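Local coordinates for protein polyketide synthase PksJ (Bacillus subtilis subsp. subtilis, PDB 4J1Q) that catalyses the stereoselective reduction of alpha- and beta-keto groups in the bacillaene polyketide assembly line through a ketoreductase domain that binds NADPH, at residues H47-F52 with I109-V114; A105-I110 with F137-A142; L122-S127 with V144-K149. All blocks are in the same frame, centred on the assembly; numbering follows the deposited sequence.

In the fold
From the N terminus, strand 46-52 is laid down first. The chain then passes through helix 56-65, strand 70-74 and two further helices before strand 108-115 returns beside it, closing the longest loop, contact 1. Contact 2 starts on the same strand, sharing I109 and I110, and closes a shorter loop when strand 140-147 pairs on its other edge. Contact 3 crosses contact 2: the segment 122-127, between the two ends of contact 2, meets the later half of strand 140-147. Probable backbone bonds from I145 N to A112 O and from I147 N to V114 O join contacts 1 and 3. Together they tie three parallel strands and the start of helix 126-136 into the N-terminal, Rossmann-like half.

Contact 1: H47-F52 with I109-V114; sequences HIIVLF and IIQAIV
H47 and I109 begin a run of parallel pairing that continues through I48-I110, I49-Q111, V50-A112 and L51-I113. The two strands are neighbours in the Rossmann-like N-terminal half of the ketoreductase, away from the NADPH pocket. Backbone bonds follow the staggered parallel pattern: I48 N gives to I109 O, and I48 O accepts from Q111 N; V50 N gives to Q111 O, and V50 O accepts from I113 N; F52 N ends the series on I113 O (3.1 Å). On the H47 side of the strands, I109 CG2 lies over one face of the imidazole, 3.6 Å from its centroid, as a CH-pi contact. With H47 CG anti to its N (chi1 -173°), the ring extends until NE2 donates to Q111 OE1 at 2.9 Å. That bond is bent (137° at the hydrogen): OE1 lies near the imidazole plane, but NE2 stands well above the amide's carbonyl plane. Farther along, L51 CD2 packs on I113 CG1 (3.7 Å). On the other side, I110 CG2 touches both I48 CG2 (4.1 Å) and V50 CG2 (4.0 Å), while F52 CE2 meets A112 CB (3.7 Å). Strand 70-74 pairs with the other edge of 47-52, through backbone bonds of I49 and L51. The buried Q111 amide is held at both ends, its NE2 bonding Q143 OE1 and L160 O.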
ATOM      1  N   HIS A  47     -15.275  22.744   5.346  1.00 67.82           N
ATOM      2  CA  HIS A  47     -14.387  22.472   4.225  1.00 62.30           C
ATOM      3  C   HIS A  47     -12.957  22.594   4.646  1.00 63.55           C
ATOM      4  O   HIS A  47     -12.504  23.671   5.080  1.00 62.05           O
ATOM      5  CB  HIS A  47     -14.648  23.421   3.065  1.00 62.87           C
ATOM      6  CG  HIS A  47     -13.864  23.086   1.814  1.00 61.59           C
ATOM      7  ND1 HIS A  47     -14.285  23.421   0.585  1.00 59.64           N
ATOM      8  CD2 HIS A  47     -12.668  22.385   1.642  1.00 59.27           C
ATOM      9  CE1 HIS A  47     -13.394  22.998  -0.329  1.00 60.34           C
ATOM     10  NE2 HIS A  47     -12.388  22.389   0.322  1.00 59.92           N
ATOM     11  N   ILE A  48     -12.230  21.481   4.499  1.00 59.35           N
ATOM     12  CA  ILE A  48     -10.834  21.414   4.908  1.00 56.79           C
ATOM     13  C   ILE A  48      -9.953  20.991   3.757  1.00 55.60           C
ATOM     14  O   ILE A  48     -10.285  20.062   3.017  1.00 54.15           O
ATOM     15  CB  ILE A  48     -10.626  20.434   6.071  1.00 54.37           C
ATOM     16  CG1 ILE A  48     -11.535  20.807   7.228  1.00 56.20           C
ATOM     17  CG2 ILE A  48      -9.168  20.419   6.511  1.00 51.40           C
ATOM     18  CD1 ILE A  48     -11.133  20.185   8.540  1.00 57.08           C
ATOM     19  N   ILE A  49      -8.839  21.695   3.595  1.00 56.06           N
ATOM     20  CA  ILE A  49      -7.870  21.361   2.569  1.00 56.40           C
ATOM     21  C   ILE A  49      -6.476  21.259   3.159  1.00 57.94           C
ATOM     22  O   ILE A  49      -6.054  22.127   3.920  1.00 58.09           O
ATOM     23  CB  ILE A  49      -7.881  22.356   1.398  1.00 59.39           C
ATOM     24  CG1 ILE A  49      -7.629  23.772   1.894  1.00 63.74           C
ATOM     25  CG2 ILE A  49      -9.222  22.304   0.690  1.00 61.95           C
ATOM     26  CD1 ILE A  49      -7.594  24.816   0.789  1.00 66.24           C
ATOM     27  N   VAL A  50      -5.809  20.140   2.877  1.00 55.17           N
ATOM     28  CA  VAL A  50      -4.506  19.839   3.455  1.00 52.80           C
ATOM     29  C   VAL A  50      -3.479  19.806   2.340  1.00 52.48           C
ATOM     30  O   VAL A  50      -3.658  19.086   1.371  1.00 55.34           O
ATOM     31  CB  VAL A  50      -4.524  18.468   4.167  1.00 51.69           C
ATOM     32  CG1 VAL A  50      -3.195  18.165   4.837  1.00 48.67           C
ATOM     33  CG2 VAL A  50      -5.658  18.411   5.171  1.00 49.82           C
ATOM     34  N   LEU A  51      -2.436  20.625   2.456  1.00 57.79           N
ATOM     35  CA  LEU A  51      -1.385  20.729   1.428  1.00 57.56           C
ATOM     36  C   LEU A  51      -0.097  20.068   1.901  1.00 56.95           C
ATOM     37  O   LEU A  51       0.474  20.460   2.919  1.00 55.76           O
ATOM     38  CB  LEU A  51      -1.083  22.197   1.079  1.00 62.79           C
ATOM     39  CG  LEU A  51      -2.180  23.242   1.241  1.00 65.81           C
ATOM     40  CD1 LEU A  51      -1.559  24.635   1.211  1.00 71.33           C
ATOM     41  CD2 LEU A  51      -3.221  23.086   0.137  1.00 65.19           C
ATOM     42  N   PHE A  52       0.408  19.148   1.092  1.00 55.28           N
ATOM     43  CA  PHE A  52       1.569  18.360   1.451  1.00 55.83           C
ATOM     44  C   PHE A  52       2.832  18.988   0.886  1.00 58.73           C
ATOM     45  O   PHE A  52       3.270  18.640  -0.211  1.00 57.35           O
ATOM     46  CB  PHE A  52       1.422  16.940   0.894  1.00 52.74           C
ATOM     47  CG  PHE A  52       0.511  16.074   1.695  1.00 50.53           C
ATOM     48  CD1 PHE A  52       1.008  15.278   2.704  1.00 49.81           C
ATOM     49  CD2 PHE A  52      -0.850  16.065   1.455  1.00 51.50           C
ATOM     50  CE1 PHE A  52       0.161  14.499   3.468  1.00 46.63           C
ATOM     51  CE2 PHE A  52      -1.701  15.276   2.212  1.00 45.18           C
ATOM     52  CZ  PHE A  52      -1.200  14.543   3.256  1.00 44.93           C
ATOM     53  N   ILE A 109     -15.898  18.025   4.237  1.00 54.95           N
ATOM     54  CA  ILE A 109     -15.074  17.723   3.093  1.00 53.72           C
ATOM     55  C   ILE A 109     -13.608  18.002   3.430  1.00 53.06           C
ATOM     56  O   ILE A 109     -13.275  19.073   3.957  1.00 52.81           O
ATOM     57  CB  ILE A 109     -15.495  18.541   1.851  1.00 57.90           C
ATOM     58  CG1 ILE A 109     -14.700  18.065   0.635  1.00 59.03           C
ATOM     59  CG2 ILE A 109     -15.248  20.028   2.085  1.00 60.21           C
ATOM     60  CD1 ILE A 109     -15.313  18.412  -0.710  1.00 67.79           C
ATOM     61  N   ILE A 110     -12.768  16.975   3.266  1.00 49.03           N
ATOM     62  CA  ILE A 110     -11.325  17.165   3.267  1.00 48.80           C
ATOM     63  C   ILE A 110     -10.766  16.876   1.891  1.00 48.78           C
ATOM     64  O   ILE A 110     -11.085  15.851   1.294  1.00 45.36           O
ATOM     65  CB  ILE A 110     -10.612  16.243   4.267  1.00 48.25           C
ATOM     66  CG1 ILE A 110     -11.460  16.060   5.514  1.00 56.28           C
ATOM     67  CG2 ILE A 110      -9.234  16.792   4.612  1.00 45.73           C
ATOM     68  CD1 ILE A 110     -10.804  15.170   6.543  1.00 57.09           C
ATOM     69  N   GLN A 111      -9.899  17.765   1.422  1.00 48.66           N
ATOM     70  CA  GLN A 111      -9.192  17.565   0.178  1.00 49.38           C
ATOM     71  C   GLN A 111      -7.703  17.655   0.437  1.00 51.17           C
ATOM     72  O   GLN A 111      -7.209  18.656   1.000  1.00 54.87           O
ATOM     73  CB  GLN A 111      -9.582  18.628  -0.838  1.00 51.12           C
ATOM     74  CG  GLN A 111     -11.081  18.803  -0.991  1.00 54.74           C
ATOM     75  CD  GLN A 111     -11.431  19.834  -2.048  1.00 57.16           C
ATOM     76  OE1 GLN A 111     -11.079  21.005  -1.914  1.00 58.23           O
ATOM     77  NE2 GLN A 111     -12.085  19.396  -3.122  1.00 53.58           N
ATOM     78  N   ALA A 112      -6.989  16.613   0.027  1.00 44.85           N
ATOM     79  CA  ALA A 112      -5.547  16.587   0.179  1.00 44.99           C
ATOM     80  C   ALA A 112      -4.928  16.962  -1.133  1.00 46.65           C
ATOM     81  O   ALA A 112      -5.322  16.456  -2.195  1.00 45.18           O
ATOM     82  CB  ALA A 112      -5.067  15.218   0.617  1.00 41.92           C
ATOM     83  N   ILE A 113      -3.995  17.904  -1.070  1.00 48.09           N
ATOM     84  CA  ILE A 113      -3.311  18.330  -2.268  1.00 50.59           C
ATOM     85  C   ILE A 113      -1.915  17.763  -2.266  1.00 48.88           C
ATOM     86  O   ILE A 113      -1.138  18.002  -1.350  1.00 49.71           O
ATOM     87  CB  ILE A 113      -3.284  19.858  -2.400  1.00 50.73           C
ATOM     88  CG1 ILE A 113      -4.625  20.446  -1.957  1.00 54.59           C
ATOM     89  CG2 ILE A 113      -3.006  20.250  -3.829  1.00 52.94           C
ATOM     90  CD1 ILE A 113      -5.832  20.042  -2.779  1.00 54.13           C
ATOM     91  N   VAL A 114      -1.688  16.857  -3.199  1.00 49.34           N
ATOM     92  CA  VAL A 114      -0.404  16.197  -3.329  1.00 50.80           C
ATOM     93  C   VAL A 114       0.161  16.645  -4.672  1.00 55.80           C
ATOM     94  O   VAL A 114      -0.507  16.501  -5.712  1.00 52.93           O
ATOM     95  CB  VAL A 114      -0.561  14.654  -3.292  1.00 47.14           C
ATOM     96  CG1 VAL A 114       0.798  13.942  -3.202  1.00 47.22           C
ATOM     97  CG2 VAL A 114      -1.480  14.253  -2.147  1.00 41.65           C
TER

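Contact 2: A105-I110 with F137-A142; sequences AGRIII and FSKLTA
The L140 side chain leaves its CB trans to the main-chain nitrogen (chi1 171°), and its chi2 of 64° brings CD1 to I110 CG1 at 3.7 Å, the two side chains meeting obliquely. At the other end of the contact, R107 CG lies beside its own N (chi1 -78°); the aliphatic part of the arginine crosses that of K139 at about a right angle, R107 CG to K139 CB 3.8 Å. Both chains then extend, and R107 NE stays 6.8 Å from K139 NZ, so the like charges do not meet. Three backbone bonds join the segments: I108 N to K139 O (3.0 Å), T141 N to I108 O (2.8 Å, almost straight) and I110 N to T141 O (2.9 Å). T141 CG2 packs beside I109 CG1 (4.1 Å), and T141 OG1 has a weak hydrogen bond with Y44 OH. A type I turn from F137 to L140, with L140 N on F137 O, leads the chain from helix 126-136 into the pairing. F130 and A133 of that helix pack on I110, A142 and L140. Two adjacent parallel strands with their connecting helix packed against them form the beta-alpha-beta crossover of Rossmann-like folds.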
ATOM      1  N   ALA A 105     -22.327  15.403  13.785  1.00 82.59           N
ATOM      2  CA  ALA A 105     -23.342  16.442  13.636  1.00 83.95           C
ATOM      3  C   ALA A 105     -23.700  16.677  12.179  1.00 87.79           C
ATOM      4  O   ALA A 105     -24.876  16.772  11.833  1.00 96.87           O
ATOM      5  CB  ALA A 105     -22.886  17.740  14.283  1.00 83.75           C
ATOM      6  N   GLY A 106     -22.685  16.804  11.328  1.00 83.71           N
ATOM      7  CA  GLY A 106     -22.897  17.321   9.983  1.00 74.52           C
ATOM      8  C   GLY A 106     -21.781  16.973   9.019  1.00 78.38           C
ATOM      9  O   GLY A 106     -20.703  16.503   9.426  1.00 74.02           O
ATOM     10  N   ARG A 107     -22.002  17.290   7.747  1.00 77.22           N
ATOM     11  CA  ARG A 107     -21.094  16.875   6.690  1.00 71.51           C
ATOM     12  C   ARG A 107     -19.807  17.672   6.594  1.00 69.59           C
ATOM     13  O   ARG A 107     -19.745  18.869   6.898  1.00 73.75           O
ATOM     14  CB  ARG A 107     -21.791  16.881   5.338  1.00 69.48           C
ATOM     15  CG  ARG A 107     -22.691  15.687   5.121  1.00 72.27           C
ATOM     16  CD  ARG A 107     -23.092  15.614   3.654  1.00 71.32           C
ATOM     17  NE  ARG A 107     -23.990  14.498   3.388  1.00 77.60           N
ATOM     18  CZ  ARG A 107     -23.581  13.260   3.114  1.00 86.17           C
ATOM     19  NH1 ARG A 107     -22.284  12.991   3.005  1.00 79.37           N
ATOM     20  NH2 ARG A 107     -24.472  12.293   2.916  1.00 91.98           N
ATOM     21  N   ILE A 108     -18.775  16.996   6.129  1.00 63.69           N
ATOM     22  CA  ILE A 108     -17.518  17.659   5.975  1.00 61.87           C
ATOM     23  C   ILE A 108     -16.733  17.146   4.779  1.00 57.87           C
ATOM     24  O   ILE A 108     -16.928  16.026   4.335  1.00 56.69           O
ATOM     25  CB  ILE A 108     -16.686  17.560   7.250  1.00 61.48           C
ATOM     26  CG1 ILE A 108     -17.586  17.814   8.471  1.00 63.79           C
ATOM     27  CG2 ILE A 108     -15.492  18.500   7.164  1.00 60.63           C
ATOM     28  CD1 ILE A 108     -16.875  18.365   9.689  1.00 60.45           C
ATOM     29  N   ILE A 109     -15.898  18.025   4.237  1.00 54.95           N
ATOM     30  CA  ILE A 109     -15.074  17.723   3.093  1.00 53.72           C
ATOM     31  C   ILE A 109     -13.608  18.002   3.430  1.00 53.06           C
ATOM     32  O   ILE A 109     -13.275  19.073   3.957  1.00 52.81           O
ATOM     33  CB  ILE A 109     -15.495  18.541   1.851  1.00 57.90           C
ATOM     34  CG1 ILE A 109     -14.700  18.065   0.635  1.00 59.03           C
ATOM     35  CG2 ILE A 109     -15.248  20.028   2.085  1.00 60.21           C
ATOM     36  CD1 ILE A 109     -15.313  18.412  -0.710  1.00 67.79           C
ATOM     37  N   ILE A 110     -12.768  16.975   3.266  1.00 49.03           N
ATOM     38  CA  ILE A 110     -11.325  17.165   3.267  1.00 48.80           C
ATOM     39  C   ILE A 110     -10.766  16.876   1.891  1.00 48.78           C
ATOM     40  O   ILE A 110     -11.085  15.851   1.294  1.00 45.36           O
ATOM     41  CB  ILE A 110     -10.612  16.243   4.267  1.00 48.25           C
ATOM     42  CG1 ILE A 110     -11.460  16.060   5.514  1.00 56.28           C
ATOM     43  CG2 ILE A 110      -9.234  16.792   4.612  1.00 45.73           C
ATOM     44  CD1 ILE A 110     -10.804  15.170   6.543  1.00 57.09           C
ATOM     45  N   PHE A 137     -16.773   7.227   9.114  1.00 45.36           N
ATOM     46  CA  PHE A 137     -17.519   8.461   9.315  1.00 47.36           C
ATOM     47  C   PHE A 137     -18.524   8.714   8.176  1.00 49.20           C
ATOM     48  O   PHE A 137     -18.164   9.224   7.129  1.00 47.86           O
ATOM     49  CB  PHE A 137     -16.559   9.652   9.490  1.00 47.08           C
ATOM     50  CG  PHE A 137     -15.573   9.484  10.633  1.00 48.08           C
ATOM     51  CD1 PHE A 137     -14.195   9.412  10.391  1.00 45.55           C
ATOM     52  CD2 PHE A 137     -16.017   9.356  11.946  1.00 48.10           C
ATOM     53  CE1 PHE A 137     -13.294   9.266  11.434  1.00 44.47           C
ATOM     54  CE2 PHE A 137     -15.121   9.141  12.986  1.00 48.27           C
ATOM     55  CZ  PHE A 137     -13.759   9.092  12.732  1.00 46.83           C
ATOM     56  N   SER A 138     -19.780   8.330   8.396  1.00 54.31           N
ATOM     57  CA  SER A 138     -20.864   8.464   7.410  1.00 59.04           C
ATOM     58  C   SER A 138     -20.834   9.735   6.543  1.00 59.19           C
ATOM     59  O   SER A 138     -21.213   9.707   5.378  1.00 61.56           O
ATOM     60  CB  SER A 138     -22.231   8.385   8.124  1.00 63.96           C
ATOM     61  OG  SER A 138     -22.709   7.058   8.212  1.00 70.17           O
ATOM     62  N   LYS A 139     -20.521  10.873   7.146  1.00 60.02           N
ATOM     63  CA  LYS A 139     -20.868  12.163   6.562  1.00 61.51           C
ATOM     64  C   LYS A 139     -19.627  12.922   6.124  1.00 57.64           C
ATOM     65  O   LYS A 139     -19.653  14.149   5.939  1.00 59.35           O
ATOM     66  CB  LYS A 139     -21.679  12.991   7.561  1.00 63.16           C
ATOM     67  CG  LYS A 139     -22.949  12.305   8.039  1.00 68.29           C
ATOM     68  CD  LYS A 139     -23.894  13.285   8.729  1.00 76.24           C
ATOM     69  CE  LYS A 139     -25.056  12.533   9.354  1.00 82.97           C
ATOM     70  NZ  LYS A 139     -26.176  13.431   9.742  1.00 94.52           N
ATOM     71  N   LEU A 140     -18.552  12.171   5.941  1.00 53.83           N
ATOM     72  CA  LEU A 140     -17.296  12.714   5.480  1.00 52.11           C
ATOM     73  C   LEU A 140     -17.124  12.436   3.992  1.00 49.38           C
ATOM     74  O   LEU A 140     -17.437  11.347   3.522  1.00 50.67           O
ATOM     75  CB  LEU A 140     -16.162  12.078   6.264  1.00 48.45           C
ATOM     76  CG  LEU A 140     -14.742  12.348   5.784  1.00 46.43           C
ATOM     77  CD1 LEU A 140     -14.442  13.821   5.908  1.00 46.92           C
ATOM     78  CD2 LEU A 140     -13.773  11.543   6.643  1.00 45.14           C
ATOM     79  N   THR A 141     -16.703  13.461   3.257  1.00 47.39           N
ATOM     80  CA  THR A 141     -16.179  13.310   1.915  1.00 48.32           C
ATOM     81  C   THR A 141     -14.680  13.586   1.949  1.00 46.96           C
ATOM     82  O   THR A 141     -14.263  14.649   2.406  1.00 47.97           O
ATOM     83  CB  THR A 141     -16.843  14.298   0.915  1.00 50.85           C
ATOM     84  OG1 THR A 141     -18.189  13.887   0.659  1.00 50.51           O
ATOM     85  CG2 THR A 141     -16.087  14.299  -0.418  1.00 49.91           C
ATOM     86  N   ALA A 142     -13.878  12.634   1.474  1.00 42.96           N
ATOM     87  CA  ALA A 142     -12.435  12.807   1.462  1.00 40.58           C
ATOM     88  C   ALA A 142     -11.837  12.573   0.071  1.00 41.27           C
ATOM     89  O   ALA A 142     -12.015  11.507  -0.523  1.00 38.24           O
ATOM     90  CB  ALA A 142     -11.783  11.904   2.492  1.00 37.63           C
TER

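Contact 3: L122-S127 with V144-K149; sequences LFAGVS and VIEIEK
E146 reaches A124 with the outer half of its side chain. From CB the chain turns so that CG sits anti to the carbonyl carbon (chi1 -58°) and continues extended; CG comes to 4.1 Å from A124 CB, CD to 3.9 Å, and OE2 to 4.0 Å from the same methyl. The remaining oxygen, OE1, forms a salt bridge with R173 NH2, which probably helps to keep this buried carboxylate ionised. Two residues earlier, V144 works with both methyls: CG1, placed between its backbone N and carbonyl carbon (chi1 47°), meets S127 CB at 3.9 Å, while CG2 touches V126 CG1 and A124 O, each at 4.2 Å. The V126 and V144 side chains run antiparallel as they pass. Here strand 140-147 packs under the entry to helix 126-136, the helix that links it to strand 108-115 in a beta-alpha-beta unit. The entry is a 3-10 segment, in which G125 N bonds L122 O (2.9 Å) and V126 N bonds F123 O (2.8 Å). F123 directs its ring away from the strand, to F52 and Y88. Helix 349-370 packs against this 3-10 entry through L122, and S127 OG has a weak bond to K131 NZ.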
ATOM      1  N   LEU A 122       4.548  10.065  -3.160  1.00 40.14           N
ATOM      2  CA  LEU A 122       4.240   9.101  -2.142  1.00 37.25           C
ATOM      3  C   LEU A 122       3.146   9.523  -1.146  1.00 36.91           C
ATOM      4  O   LEU A 122       2.425   8.670  -0.635  1.00 34.06           O
ATOM      5  CB  LEU A 122       5.512   8.735  -1.411  1.00 37.57           C
ATOM      6  CG  LEU A 122       6.557   8.081  -2.318  1.00 37.15           C
ATOM      7  CD1 LEU A 122       7.804   7.756  -1.517  1.00 38.87           C
ATOM      8  CD2 LEU A 122       5.987   6.834  -2.970  1.00 35.17           C
ATOM      9  N   PHE A 123       3.032  10.828  -0.871  1.00 36.27           N
ATOM     10  CA  PHE A 123       1.959  11.361  -0.023  1.00 35.41           C
ATOM     11  C   PHE A 123       0.576  10.983  -0.563  1.00 33.89           C
ATOM     12  O   PHE A 123      -0.386  11.002   0.163  1.00 32.76           O
ATOM     13  CB  PHE A 123       2.085  12.889   0.104  1.00 36.99           C
ATOM     14  CG  PHE A 123       3.320  13.333   0.837  1.00 39.08           C
ATOM     15  CD1 PHE A 123       4.032  14.443   0.412  1.00 42.10           C
ATOM     16  CD2 PHE A 123       3.802  12.619   1.926  1.00 39.11           C
ATOM     17  CE1 PHE A 123       5.200  14.830   1.050  1.00 43.71           C
ATOM     18  CE2 PHE A 123       4.933  13.032   2.609  1.00 40.99           C
ATOM     19  CZ  PHE A 123       5.647  14.134   2.164  1.00 43.43           C
ATOM     20  N   ALA A 124       0.496  10.655  -1.851  1.00 34.01           N
ATOM     21  CA  ALA A 124      -0.760  10.223  -2.462  1.00 33.17           C
ATOM     22  C   ALA A 124      -1.313   8.989  -1.736  1.00 32.77           C
ATOM     23  O   ALA A 124      -2.522   8.695  -1.788  1.00 31.82           O
ATOM     24  CB  ALA A 124      -0.551   9.904  -3.947  1.00 33.50           C
ATOM     25  N   GLY A 125      -0.411   8.246  -1.098  1.00 31.63           N
ATOM     26  CA  GLY A 125      -0.813   7.189  -0.184  1.00 29.89           C
ATOM     27  C   GLY A 125      -1.850   7.584   0.867  1.00 28.66           C
ATOM     28  O   GLY A 125      -2.533   6.725   1.421  1.00 27.62           O
ATOM     29  N   VAL A 126      -1.925   8.861   1.207  1.00 28.60           N
ATOM     30  CA  VAL A 126      -2.876   9.303   2.228  1.00 28.89           C
ATOM     31  C   VAL A 126      -4.286   8.823   1.860  1.00 29.28           C
ATOM     32  O   VAL A 126      -5.184   8.764   2.690  1.00 29.85           O
ATOM     33  CB  VAL A 126      -2.877  10.820   2.400  1.00 29.97           C
ATOM     34  CG1 VAL A 126      -3.469  11.493   1.173  1.00 30.90           C
ATOM     35  CG2 VAL A 126      -3.658  11.193   3.653  1.00 30.26           C
ATOM     36  N   SER A 127      -4.453   8.418   0.617  1.00 29.85           N
ATOM     37  CA  SER A 127      -5.725   7.877   0.167  1.00 29.92           C
ATOM     38  C   SER A 127      -6.236   6.625   0.907  1.00 29.21           C
ATOM     39  O   SER A 127      -7.446   6.451   1.062  1.00 29.38           O
ATOM     40  CB  SER A 127      -5.642   7.542  -1.300  1.00 32.41           C
ATOM     41  OG  SER A 127      -6.834   6.881  -1.674  1.00 37.17           O
ATOM     42  N   VAL A 144      -8.317  12.955  -2.477  1.00 37.94           N
ATOM     43  CA  VAL A 144      -6.911  13.231  -2.637  1.00 39.00           C
ATOM     44  C   VAL A 144      -6.711  13.736  -4.052  1.00 39.48           C
ATOM     45  O   VAL A 144      -7.296  13.207  -4.991  1.00 40.11           O
ATOM     46  CB  VAL A 144      -6.075  11.965  -2.375  1.00 35.48           C
ATOM     47  CG1 VAL A 144      -6.691  10.808  -3.134  1.00 41.18           C
ATOM     48  CG2 VAL A 144      -4.633  12.178  -2.790  1.00 33.70           C
ATOM     49  N   ILE A 145      -6.040  14.872  -4.168  1.00 41.36           N
ATOM     50  CA  ILE A 145      -5.898  15.553  -5.441  1.00 43.71           C
ATOM     51  C   ILE A 145      -4.422  15.756  -5.739  1.00 46.26           C
ATOM     52  O   ILE A 145      -3.739  16.530  -5.063  1.00 50.39           O
ATOM     53  CB  ILE A 145      -6.610  16.918  -5.419  1.00 46.78           C
ATOM     54  CG1 ILE A 145      -8.133  16.722  -5.372  1.00 45.67           C
ATOM     55  CG2 ILE A 145      -6.187  17.758  -6.620  1.00 48.50           C
ATOM     56  CD1 ILE A 145      -8.869  17.845  -4.676  1.00 46.83           C
ATOM     57  N   GLU A 146      -3.937  15.054  -6.753  1.00 47.09           N
ATOM     58  CA  GLU A 146      -2.518  15.064  -7.091  1.00 51.75           C
ATOM     59  C   GLU A 146      -2.287  16.092  -8.197  1.00 54.40           C
ATOM     60  O   GLU A 146      -2.997  16.098  -9.198  1.00 51.78           O
ATOM     61  CB  GLU A 146      -2.077  13.671  -7.576  1.00 47.77           C
ATOM     62  CG  GLU A 146      -2.316  12.550  -6.567  1.00 52.95           C
ATOM     63  CD  GLU A 146      -2.290  11.150  -7.189  1.00 53.63           C
ATOM     64  OE1 GLU A 146      -1.352  10.828  -7.970  1.00 49.44           O
ATOM     65  OE2 GLU A 146      -3.200  10.355  -6.864  1.00 53.71           O
ATOM     66  N   ILE A 147      -1.304  16.966  -8.016  1.00 60.84           N
ATOM     67  CA  ILE A 147      -1.132  18.097  -8.921  1.00 60.04           C
ATOM     68  C   ILE A 147       0.309  18.197  -9.363  1.00 62.14           C
ATOM     69  O   ILE A 147       1.216  18.266  -8.531  1.00 64.38           O
ATOM     70  CB  ILE A 147      -1.509  19.414  -8.243  1.00 64.75           C
ATOM     71  CG1 ILE A 147      -2.988  19.404  -7.868  1.00 64.46           C
ATOM     72  CG2 ILE A 147      -1.160  20.599  -9.144  1.00 68.22           C
ATOM     73  CD1 ILE A 147      -3.406  20.583  -7.019  1.00 65.44           C
ATOM     74  N   GLU A 148       0.509  18.243 -10.674  1.00 65.95           N
ATOM     75  CA  GLU A 148       1.845  18.245 -11.269  1.00 73.13           C
ATOM     76  C   GLU A 148       2.660  19.501 -10.931  1.00 76.16           C
ATOM     77  O   GLU A 148       3.842  19.403 -10.586  1.00 77.22           O
ATOM     78  CB  GLU A 148       1.755  18.052 -12.789  1.00 76.44           C
ATOM     79  CG  GLU A 148       2.939  18.598 -13.573  1.00 92.27           C
ATOM     80  CD  GLU A 148       4.029  17.563 -13.820  1.00 96.60           C
ATOM     81  OE1 GLU A 148       3.716  16.380 -14.085  1.00100.59           O
ATOM     82  OE2 GLU A 148       5.216  17.944 -13.779  1.00107.39           O
ATOM     83  N   LYS A 149       2.044  20.674 -11.059  1.00 73.28           N
ATOM     84  CA  LYS A 149       2.629  21.907 -10.510  1.00 81.82           C
ATOM     85  C   LYS A 149       1.517  22.844 -10.097  1.00 80.94           C
ATOM     86  O   LYS A 149       1.083  23.676 -10.887  1.00 80.31           O
ATOM     87  CB  LYS A 149       3.528  22.623 -11.534  1.00 91.20           C
ATOM     88  CG  LYS A 149       4.396  21.709 -12.391  1.00 99.42           C
ATOM     89  CD  LYS A 149       5.517  21.081 -11.582  1.00104.78           C
ATOM     90  CE  LYS A 149       6.823  21.819 -11.791  1.00111.42           C
ATOM     91  NZ  LYS A 149       7.673  21.619 -10.587  1.00121.08           N
TER